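Long-range contact in aldolase (Klebsiella pneumoniae, PDB 6VOQ), which binds a zinc ion and belongs to the class II aldolase and adducin family, with an alpha/beta fold, assembled here from four copies of one chain: residues 93-106 against 174-188. Residues are numbered along the deposited sequence; the frame is centred on the assembly and turned at random.
With ZN (zinc ion), chain B.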
ATOM      1  N   VAL A  93      12.049  15.126  11.005  1.00 29.05           N
ATOM      2  CA  VAL A  93      11.673  14.314   9.860  1.00 23.34           C
ATOM      3  C   VAL A  93      10.855  15.205   8.944  1.00 23.60           C
ATOM      4  O   VAL A  93       9.841  15.775   9.360  1.00 29.86           O
ATOM      5  CB  VAL A  93      10.882  13.069  10.290  1.00 26.17           C
ATOM      6  CG1 VAL A  93      10.138  12.440   9.102  1.00 23.86           C
ATOM      7  CG2 VAL A  93      11.817  12.067  10.928  1.00 31.05           C
ATOM      8  N   HIS A  94      11.320  15.375   7.717  1.00 26.02           N
ATOM      9  CA  HIS A  94      10.559  16.085   6.705  1.00 23.56           C
ATOM     10  C   HIS A  94      10.239  15.121   5.576  1.00 30.90           C
ATOM     11  O   HIS A  94      11.144  14.513   4.998  1.00 37.15           O
ATOM     12  CB  HIS A  94      11.313  17.288   6.165  1.00 24.41           C
ATOM     13  CG  HIS A  94      10.653  17.894   4.968  1.00 34.74           C
ATOM     14  ND1 HIS A  94       9.353  18.355   4.994  1.00 35.59           N
ATOM     15  CD2 HIS A  94      11.095  18.083   3.704  1.00 33.38           C
ATOM     16  CE1 HIS A  94       9.032  18.822   3.801  1.00 30.54           C
ATOM     17  NE2 HIS A  94      10.070  18.668   3.000  1.00 39.68           N
ATOM     18  N   LEU A  95       8.959  14.978   5.273  1.00 29.68           N
ATOM     19  CA  LEU A  95       8.504  14.096   4.214  1.00 30.88           C
ATOM     20  C   LEU A  95       7.446  14.809   3.394  1.00 36.48           C
ATOM     21  O   LEU A  95       6.843  15.786   3.839  1.00 39.37           O
ATOM     22  CB  LEU A  95       7.905  12.802   4.769  1.00 25.95           C
ATOM     23  CG  LEU A  95       8.805  11.886   5.565  1.00 29.22           C
ATOM     24  CD1 LEU A  95       7.916  10.871   6.227  1.00 32.07           C
ATOM     25  CD2 LEU A  95       9.811  11.222   4.646  1.00 25.75           C
ATOM     26  N   HIS A  96       7.229  14.314   2.182  1.00 33.22           N
ATOM     27  CA  HIS A  96       6.030  14.653   1.428  1.00 24.58           C
ATOM     28  C   HIS A  96       5.016  13.530   1.530  1.00 27.68           C
ATOM     29  O   HIS A  96       4.472  13.084   0.513  1.00 31.45           O
ATOM     30  CB  HIS A  96       6.367  14.956  -0.029  1.00 22.93           C
ATOM     31  CG  HIS A  96       7.393  16.031  -0.199  1.00 35.49           C
ATOM     32  ND1 HIS A  96       7.863  16.420  -1.435  1.00 36.69           N
ATOM     33  CD2 HIS A  96       8.043  16.797   0.707  1.00 30.78           C
ATOM     34  CE1 HIS A  96       8.764  17.374  -1.283  1.00 30.12           C
ATOM     35  NE2 HIS A  96       8.892  17.620   0.007  1.00 37.89           N
ATOM     36  N   SER A  97       4.780  13.031   2.747  1.00 24.42           N
ATOM     37  CA  SER A  97       3.893  11.886   2.911  1.00 23.46           C
ATOM     38  C   SER A  97       2.497  12.259   2.427  1.00 28.56           C
ATOM     39  O   SER A  97       2.063  13.410   2.552  1.00 26.51           O
ATOM     40  CB  SER A  97       3.887  11.401   4.369  1.00 22.18           C
ATOM     41  OG  SER A  97       3.500  12.414   5.293  1.00 29.73           O
ATOM     42  N   HIS A  98       1.807  11.283   1.834  1.00 23.71           N
ATOM     43  CA  HIS A  98       0.747  11.598   0.885  1.00 21.90           C
ATOM     44  C   HIS A  98      -0.372  12.415   1.529  1.00 23.43           C
ATOM     45  O   HIS A  98      -0.736  13.494   1.043  1.00 22.53           O
ATOM     46  CB  HIS A  98       0.182  10.323   0.269  1.00 22.60           C
ATOM     47  CG  HIS A  98      -0.950  10.592  -0.663  1.00 26.20           C
ATOM     48  ND1 HIS A  98      -0.764  11.124  -1.923  1.00 23.58           N
ATOM     49  CD2 HIS A  98      -2.290  10.506  -0.483  1.00 29.46           C
ATOM     50  CE1 HIS A  98      -1.939  11.299  -2.499  1.00 36.69           C
ATOM     51  NE2 HIS A  98      -2.882  10.937  -1.646  1.00 35.10           N
ATOM     52  N   TYR A  99      -0.935  11.914   2.626  1.00 21.08           N
ATOM     53  CA  TYR A  99      -2.118  12.548   3.186  1.00 26.89           C
ATOM     54  C   TYR A  99      -1.789  13.834   3.930  1.00 31.99           C
ATOM     55  O   TYR A  99      -2.597  14.767   3.915  1.00 40.49           O
ATOM     56  CB  TYR A  99      -2.873  11.542   4.064  1.00 20.99           C
ATOM     57  CG  TYR A  99      -3.395  10.403   3.211  1.00 21.64           C
ATOM     58  CD1 TYR A  99      -4.541  10.557   2.443  1.00 21.94           C
ATOM     59  CD2 TYR A  99      -2.701   9.202   3.114  1.00 22.12           C
ATOM     60  CE1 TYR A  99      -4.997   9.527   1.628  1.00 22.72           C
ATOM     61  CE2 TYR A  99      -3.156   8.172   2.314  1.00 22.91           C
ATOM     62  CZ  TYR A  99      -4.299   8.348   1.572  1.00 23.21           C
ATOM     63  OH  TYR A  99      -4.751   7.329   0.770  1.00 30.83           O
ATOM     64  N   LEU A 100      -0.612  13.931   4.554  1.00 28.45           N
ATOM     65  CA  LEU A 100      -0.238  15.208   5.147  1.00 22.22           C
ATOM     66  C   LEU A 100       0.038  16.247   4.072  1.00 21.62           C
ATOM     67  O   LEU A 100      -0.295  17.424   4.258  1.00 19.98           O
ATOM     68  CB  LEU A 100       0.970  15.038   6.067  1.00 22.82           C
ATOM     69  CG  LEU A 100       0.655  14.538   7.482  1.00 23.62           C
ATOM     70  CD1 LEU A 100       1.930  14.089   8.192  1.00 20.86           C
ATOM     71  CD2 LEU A 100      -0.080  15.601   8.305  1.00 20.30           C
ATOM     72  N   THR A 101       0.624  15.833   2.940  1.00 20.36           N
ATOM     73  CA  THR A 101       0.799  16.743   1.814  1.00 25.01           C
ATOM     74  C   THR A 101      -0.549  17.146   1.226  1.00 26.98           C
ATOM     75  O   THR A 101      -0.754  18.314   0.873  1.00 26.19           O
ATOM     76  CB  THR A 101       1.664  16.092   0.728  1.00 32.63           C
ATOM     77  OG1 THR A 101       2.970  15.803   1.241  1.00 31.17           O
ATOM     78  CG2 THR A 101       1.790  17.003  -0.500  1.00 22.10           C
ATOM     79  N   ALA A 102      -1.462  16.179   1.083  1.00 23.75           N
ATOM     80  CA  ALA A 102      -2.808  16.481   0.607  1.00 27.02           C
ATOM     81  C   ALA A 102      -3.468  17.516   1.498  1.00 27.54           C
ATOM     82  O   ALA A 102      -3.947  18.551   1.022  1.00 24.92           O
ATOM     83  CB  ALA A 102      -3.653  15.212   0.562  1.00 21.36           C
ATOM     84  N   LEU A 103      -3.483  17.252   2.805  1.00 25.67           N
ATOM     85  CA  LEU A 103      -3.998  18.223   3.758  1.00 30.40           C
ATOM     86  C   LEU A 103      -3.352  19.588   3.574  1.00 30.41           C
ATOM     87  O   LEU A 103      -4.013  20.617   3.766  1.00 31.66           O
ATOM     88  CB  LEU A 103      -3.773  17.709   5.176  1.00 30.42           C
ATOM     89  CG  LEU A 103      -4.351  18.536   6.314  1.00 30.90           C
ATOM     90  CD1 LEU A 103      -5.863  18.478   6.297  1.00 34.91           C
ATOM     91  CD2 LEU A 103      -3.826  17.999   7.606  1.00 20.10           C
ATOM     92  N   SER A 104      -2.075  19.621   3.182  1.00 27.44           N
ATOM     93  CA  SER A 104      -1.366  20.894   3.063  1.00 25.99           C
ATOM     94  C   SER A 104      -1.788  21.687   1.835  1.00 21.47           C
ATOM     95  O   SER A 104      -1.503  22.885   1.771  1.00 28.89           O
ATOM     96  CB  SER A 104       0.152  20.660   3.020  1.00 25.32           C
ATOM     97  OG  SER A 104       0.618  20.564   1.680  1.00 21.69           O
ATOM     98  N   CYS A 105      -2.450  21.052   0.866  1.00 23.35           N
ATOM     99  CA  CYS A 105      -2.927  21.727  -0.337  1.00 22.57           C
ATOM    100  C   CYS A 105      -4.367  22.202  -0.235  1.00 23.29           C
ATOM    101  O   CYS A 105      -4.890  22.745  -1.210  1.00 30.19           O
ATOM    102  CB  CYS A 105      -2.785  20.812  -1.563  1.00 23.07           C
ATOM    103  SG  CYS A 105      -1.143  20.121  -1.794  1.00 29.52           S
ATOM    104  N   LEU A 106      -5.016  22.020   0.907  1.00 28.69           N
ATOM    105  CA  LEU A 106      -6.413  22.394   1.037  1.00 29.63           C
ATOM    106  C   LEU A 106      -6.557  23.884   1.333  1.00 33.00           C
ATOM    107  O   LEU A 106      -5.676  24.524   1.915  1.00 38.63           O
ATOM    108  CB  LEU A 106      -7.090  21.574   2.138  1.00 28.07           C
ATOM    109  CG  LEU A 106      -7.404  20.127   1.741  1.00 30.52           C
ATOM    110  CD1 LEU A 106      -8.203  19.381   2.813  1.00 22.37           C
ATOM    111  CD2 LEU A 106      -8.126  20.108   0.421  1.00 24.28           C
ATOM    112  N   THR A 174      10.172  10.102  13.899  1.00 26.74           N
ATOM    113  CA  THR A 174       9.569   9.245  12.886  1.00 29.03           C
ATOM    114  C   THR A 174       8.226   8.699  13.355  1.00 33.14           C
ATOM    115  O   THR A 174       7.268   8.636  12.577  1.00 31.57           O
ATOM    116  CB  THR A 174      10.515   8.105  12.549  1.00 34.13           C
ATOM    117  OG1 THR A 174      11.780   8.653  12.163  1.00 36.68           O
ATOM    118  CG2 THR A 174       9.948   7.275  11.426  1.00 28.78           C
ATOM    119  N   ASN A 175       8.141   8.299  14.624  1.00 29.26           N
ATOM    120  CA  ASN A 175       6.870   7.839  15.171  1.00 28.93           C
ATOM    121  C   ASN A 175       5.844   8.965  15.197  1.00 27.70           C
ATOM    122  O   ASN A 175       4.675   8.751  14.860  1.00 29.18           O
ATOM    123  CB  ASN A 175       7.071   7.266  16.577  1.00 33.62           C
ATOM    124  CG  ASN A 175       7.838   5.952  16.579  1.00 41.68           C
ATOM    125  OD1 ASN A 175       8.036   5.327  15.534  1.00 45.40           O
ATOM    126  ND2 ASN A 175       8.274   5.525  17.763  1.00 44.73           N
ATOM    127  N   ASN A 176       6.261  10.173  15.588  1.00 31.27           N
ATOM    128  CA  ASN A 176       5.366  11.328  15.501  1.00 34.05           C
ATOM    129  C   ASN A 176       4.891  11.560  14.076  1.00 31.21           C
ATOM    130  O   ASN A 176       3.711  11.842  13.849  1.00 31.05           O
ATOM    131  CB  ASN A 176       6.066  12.583  16.010  1.00 28.17           C
ATOM    132  CG  ASN A 176       6.369  12.509  17.473  1.00 29.93           C
ATOM    133  OD1 ASN A 176       5.797  11.694  18.194  1.00 34.26           O
ATOM    134  ND2 ASN A 176       7.266  13.368  17.932  1.00 31.48           N
ATOM    135  N   THR A 177       5.808  11.470  13.108  1.00 21.74           N
ATOM    136  CA  THR A 177       5.439  11.656  11.713  1.00 24.97           C
ATOM    137  C   THR A 177       4.459  10.590  11.262  1.00 28.34           C
ATOM    138  O   THR A 177       3.478  10.890  10.571  1.00 29.86           O
ATOM    139  CB  THR A 177       6.684  11.627  10.822  1.00 25.09           C
ATOM    140  OG1 THR A 177       7.616  12.609  11.279  1.00 29.13           O
ATOM    141  CG2 THR A 177       6.310  11.930   9.390  1.00 23.81           C
ATOM    142  N   GLU A 178       4.716   9.334  11.633  1.00 28.83           N
ATOM    143  CA  GLU A 178       3.819   8.266  11.224  1.00 30.97           C
ATOM    144  C   GLU A 178       2.452   8.434  11.865  1.00 23.17           C
ATOM    145  O   GLU A 178       1.430   8.176  11.224  1.00 30.68           O
ATOM    146  CB  GLU A 178       4.420   6.910  11.570  1.00 32.59           C
ATOM    147  CG  GLU A 178       5.522   6.507  10.636  1.00 30.66           C
ATOM    148  CD  GLU A 178       6.327   5.361  11.170  1.00 45.09           C
ATOM    149  OE1 GLU A 178       6.713   5.415  12.347  1.00 54.85           O
ATOM    150  OE2 GLU A 178       6.571   4.405  10.416  1.00 59.43           O
ATOM    151  N   GLU A 179       2.416   8.870  13.124  1.00 23.74           N
ATOM    152  CA  GLU A 179       1.139   9.137  13.772  1.00 28.16           C
ATOM    153  C   GLU A 179       0.405  10.283  13.082  1.00 32.57           C
ATOM    154  O   GLU A 179      -0.806  10.204  12.856  1.00 29.31           O
ATOM    155  CB  GLU A 179       1.359   9.437  15.252  1.00 26.86           C
ATOM    156  CG  GLU A 179       0.076   9.505  16.061  1.00 46.72           C
ATOM    157  CD  GLU A 179      -0.647   8.170  16.113  1.00 62.19           C
ATOM    158  OE1 GLU A 179       0.030   7.130  16.293  1.00 66.04           O
ATOM    159  OE2 GLU A 179      -1.890   8.161  15.957  1.00 63.01           O
ATOM    160  N   LEU A 180       1.127  11.345  12.720  1.00 31.04           N
ATOM    161  CA  LEU A 180       0.497  12.464  12.030  1.00 30.37           C
ATOM    162  C   LEU A 180      -0.038  12.041  10.673  1.00 29.38           C
ATOM    163  O   LEU A 180      -1.162  12.399  10.304  1.00 32.62           O
ATOM    164  CB  LEU A 180       1.493  13.605  11.863  1.00 24.57           C
ATOM    165  CG  LEU A 180       1.583  14.581  13.010  1.00 30.13           C
ATOM    166  CD1 LEU A 180       2.853  15.399  12.833  1.00 29.26           C
ATOM    167  CD2 LEU A 180       0.327  15.456  13.049  1.00 26.79           C
ATOM    168  N   GLU A 181       0.764  11.297   9.903  1.00 22.28           N
ATOM    169  CA  GLU A 181       0.331  10.897   8.571  1.00 23.28           C
ATOM    170  C   GLU A 181      -0.903  10.013   8.650  1.00 29.53           C
ATOM    171  O   GLU A 181      -1.853  10.186   7.879  1.00 29.75           O
ATOM    172  CB  GLU A 181       1.474  10.190   7.845  1.00 20.19           C
ATOM    173  CG  GLU A 181       1.069   9.479   6.564  1.00 25.34           C
ATOM    174  CD  GLU A 181       0.719  10.422   5.413  1.00 26.51           C
ATOM    175  OE1 GLU A 181       0.928  11.652   5.515  1.00 26.11           O
ATOM    176  OE2 GLU A 181       0.234   9.916   4.385  1.00 33.20           O
ATOM    177  N   GLU A 182      -0.915   9.085   9.607  1.00 20.94           N
ATOM    178  CA  GLU A 182      -2.072   8.230   9.830  1.00 29.70           C
ATOM    179  C   GLU A 182      -3.305   9.046  10.200  1.00 29.95           C
ATOM    180  O   GLU A 182      -4.423   8.721   9.785  1.00 37.52           O
ATOM    181  CB  GLU A 182      -1.741   7.219  10.924  1.00 36.16           C
ATOM    182  CG  GLU A 182      -2.872   6.320  11.293  1.00 42.15           C
ATOM    183  CD  GLU A 182      -3.294   5.426  10.149  1.00 42.45           C
ATOM    184  OE1 GLU A 182      -4.472   5.020  10.143  1.00 49.37           O
ATOM    185  OE2 GLU A 182      -2.457   5.137   9.262  1.00 46.06           O
ATOM    186  N   THR A 183      -3.123  10.111  10.977  1.00 26.01           N
ATOM    187  CA  THR A 183      -4.251  10.966  11.324  1.00 25.05           C
ATOM    188  C   THR A 183      -4.734  11.765  10.117  1.00 25.73           C
ATOM    189  O   THR A 183      -5.942  11.888   9.892  1.00 25.78           O
ATOM    190  CB  THR A 183      -3.870  11.888  12.482  1.00 31.07           C
ATOM    191  OG1 THR A 183      -3.670  11.095  13.659  1.00 40.59           O
ATOM    192  CG2 THR A 183      -4.981  12.889  12.754  1.00 32.61           C
ATOM    193  N   ALA A 184      -3.809  12.301   9.321  1.00 24.62           N
ATOM    194  CA  ALA A 184      -4.196  12.961   8.082  1.00 20.68           C
ATOM    195  C   ALA A 184      -4.898  11.988   7.147  1.00 21.89           C
ATOM    196  O   ALA A 184      -5.911  12.326   6.531  1.00 24.80           O
ATOM    197  CB  ALA A 184      -2.965  13.569   7.407  1.00 30.56           C
ATOM    198  N   ARG A 185      -4.395  10.760   7.062  1.00 21.46           N
ATOM    199  CA  ARG A 185      -5.041   9.766   6.220  1.00 24.69           C
ATOM    200  C   ARG A 185      -6.465   9.486   6.697  1.00 27.79           C
ATOM    201  O   ARG A 185      -7.380   9.301   5.885  1.00 28.05           O
ATOM    202  CB  ARG A 185      -4.195   8.491   6.205  1.00 20.91           C
ATOM    203  CG  ARG A 185      -4.730   7.415   5.279  1.00 26.38           C
ATOM    204  CD  ARG A 185      -3.938   6.153   5.422  1.00 25.19           C
ATOM    205  NE  ARG A 185      -4.447   5.089   4.578  1.00 29.66           N
ATOM    206  CZ  ARG A 185      -4.183   3.804   4.789  1.00 31.19           C
ATOM    207  NH1 ARG A 185      -3.428   3.450   5.815  1.00 29.31           N
ATOM    208  NH2 ARG A 185      -4.676   2.877   3.986  1.00 34.68           N
ATOM    209  N   LEU A 186      -6.670   9.458   8.011  1.00 27.77           N
ATOM    210  CA  LEU A 186      -8.005   9.215   8.532  1.00 25.30           C
ATOM    211  C   LEU A 186      -8.962  10.321   8.128  1.00 28.04           C
ATOM    212  O   LEU A 186     -10.140  10.052   7.871  1.00 32.36           O
ATOM    213  CB  LEU A 186      -7.960   9.087  10.049  1.00 26.74           C
ATOM    214  CG  LEU A 186      -7.440   7.748  10.531  1.00 30.06           C
ATOM    215  CD1 LEU A 186      -7.018   7.864  11.984  1.00 25.20           C
ATOM    216  CD2 LEU A 186      -8.526   6.713  10.344  1.00 24.84           C
ATOM    217  N   ILE A 187      -8.475  11.563   8.069  1.00 24.89           N
ATOM    218  CA  ILE A 187      -9.311  12.668   7.614  1.00 23.60           C
ATOM    219  C   ILE A 187      -9.882  12.358   6.236  1.00 23.55           C
ATOM    220  O   ILE A 187     -11.098  12.403   6.022  1.00 24.54           O
ATOM    221  CB  ILE A 187      -8.506  13.980   7.626  1.00 26.55           C
ATOM    222  CG1 ILE A 187      -8.193  14.383   9.065  1.00 32.42           C
ATOM    223  CG2 ILE A 187      -9.273  15.101   6.938  1.00 25.95           C
ATOM    224  CD1 ILE A 187      -7.244  15.550   9.196  1.00 32.34           C
ATOM    225  N   PHE A 188      -9.021  11.979   5.291  1.00 25.86           N
ATOM    226  CA  PHE A 188      -9.511  11.742   3.937  1.00 27.62           C
ATOM    227  C   PHE A 188     -10.321  10.467   3.844  1.00 23.11           C
ATOM    228  O   PHE A 188     -11.251  10.390   3.038  1.00 37.50           O
ATOM    229  CB  PHE A 188      -8.349  11.737   2.956  1.00 25.31           C
ATOM    230  CG  PHE A 188      -7.790  13.101   2.726  1.00 31.72           C
ATOM    231  CD1 PHE A 188      -8.377  13.952   1.805  1.00 26.18           C
ATOM    232  CD2 PHE A 188      -6.720  13.557   3.480  1.00 23.53           C
ATOM    233  CE1 PHE A 188      -7.872  15.224   1.609  1.00 32.14           C
ATOM    234  CE2 PHE A 188      -6.213  14.812   3.290  1.00 24.69           C
ATOM    235  CZ  PHE A 188      -6.786  15.655   2.347  1.00 26.90           C
TER
HETATM  236 ZN    ZN B 301      10.116  19.177   0.887  1.00 44.91          ZN
HETATM  237  O   HOH W   1      -6.292   5.477   2.092  1.00 58.00           O
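In the class II aldolase/adducin fold, the carboxylate of Glu181, on helix 170-190, receives the N-terminal turn of helix 98-104 just past the zinc ligands His94 and His96, so that an acidic side chain from another helix takes the backbone N-H groups of this first turn. Tyr99 N donates to the syn lone pair of Glu181 OE2 at 2.9 Å, and Leu100 N reaches Glu181 OE1, also at 2.9 Å. Ser97 OG donates a second hydrogen bond to Glu181 OE1 over 2.7 Å, from above the carboxylate plane and on the face opposite to Leu100 N. Three bonds thus fix the group's rotation, and the partial positive charge of the helix start would probably favour its ionised form. Glu181 CG lies anti to the backbone N and the chain then bends (chi2 71°), turning the carboxylate toward the other helix. Glu75 and His161 complete the zinc site.

Beyond this polar centre the helices pack at 61°, with Tyr99 and Leu100 as knobs in holes. Leu100 CD2 lies 3.6 Å from Ala184 CB, while Phe188 presses its CZ against Ala102 CB. On the other flank, Val93 and Leu95 rest on Thr177. Tyr99's ring is sandwiched: His98 CD2 lies over the centre of one face, and Arg185 CG covers the other in a CH-pi contact. Arg185 runs extended past the ring, its guanidinium plane turned 25° from it, and one water bridges the phenol oxygen and the guanidinium, 2.7 Å from Tyr99 OH and accepting from Arg185 NE at 3.1 Å.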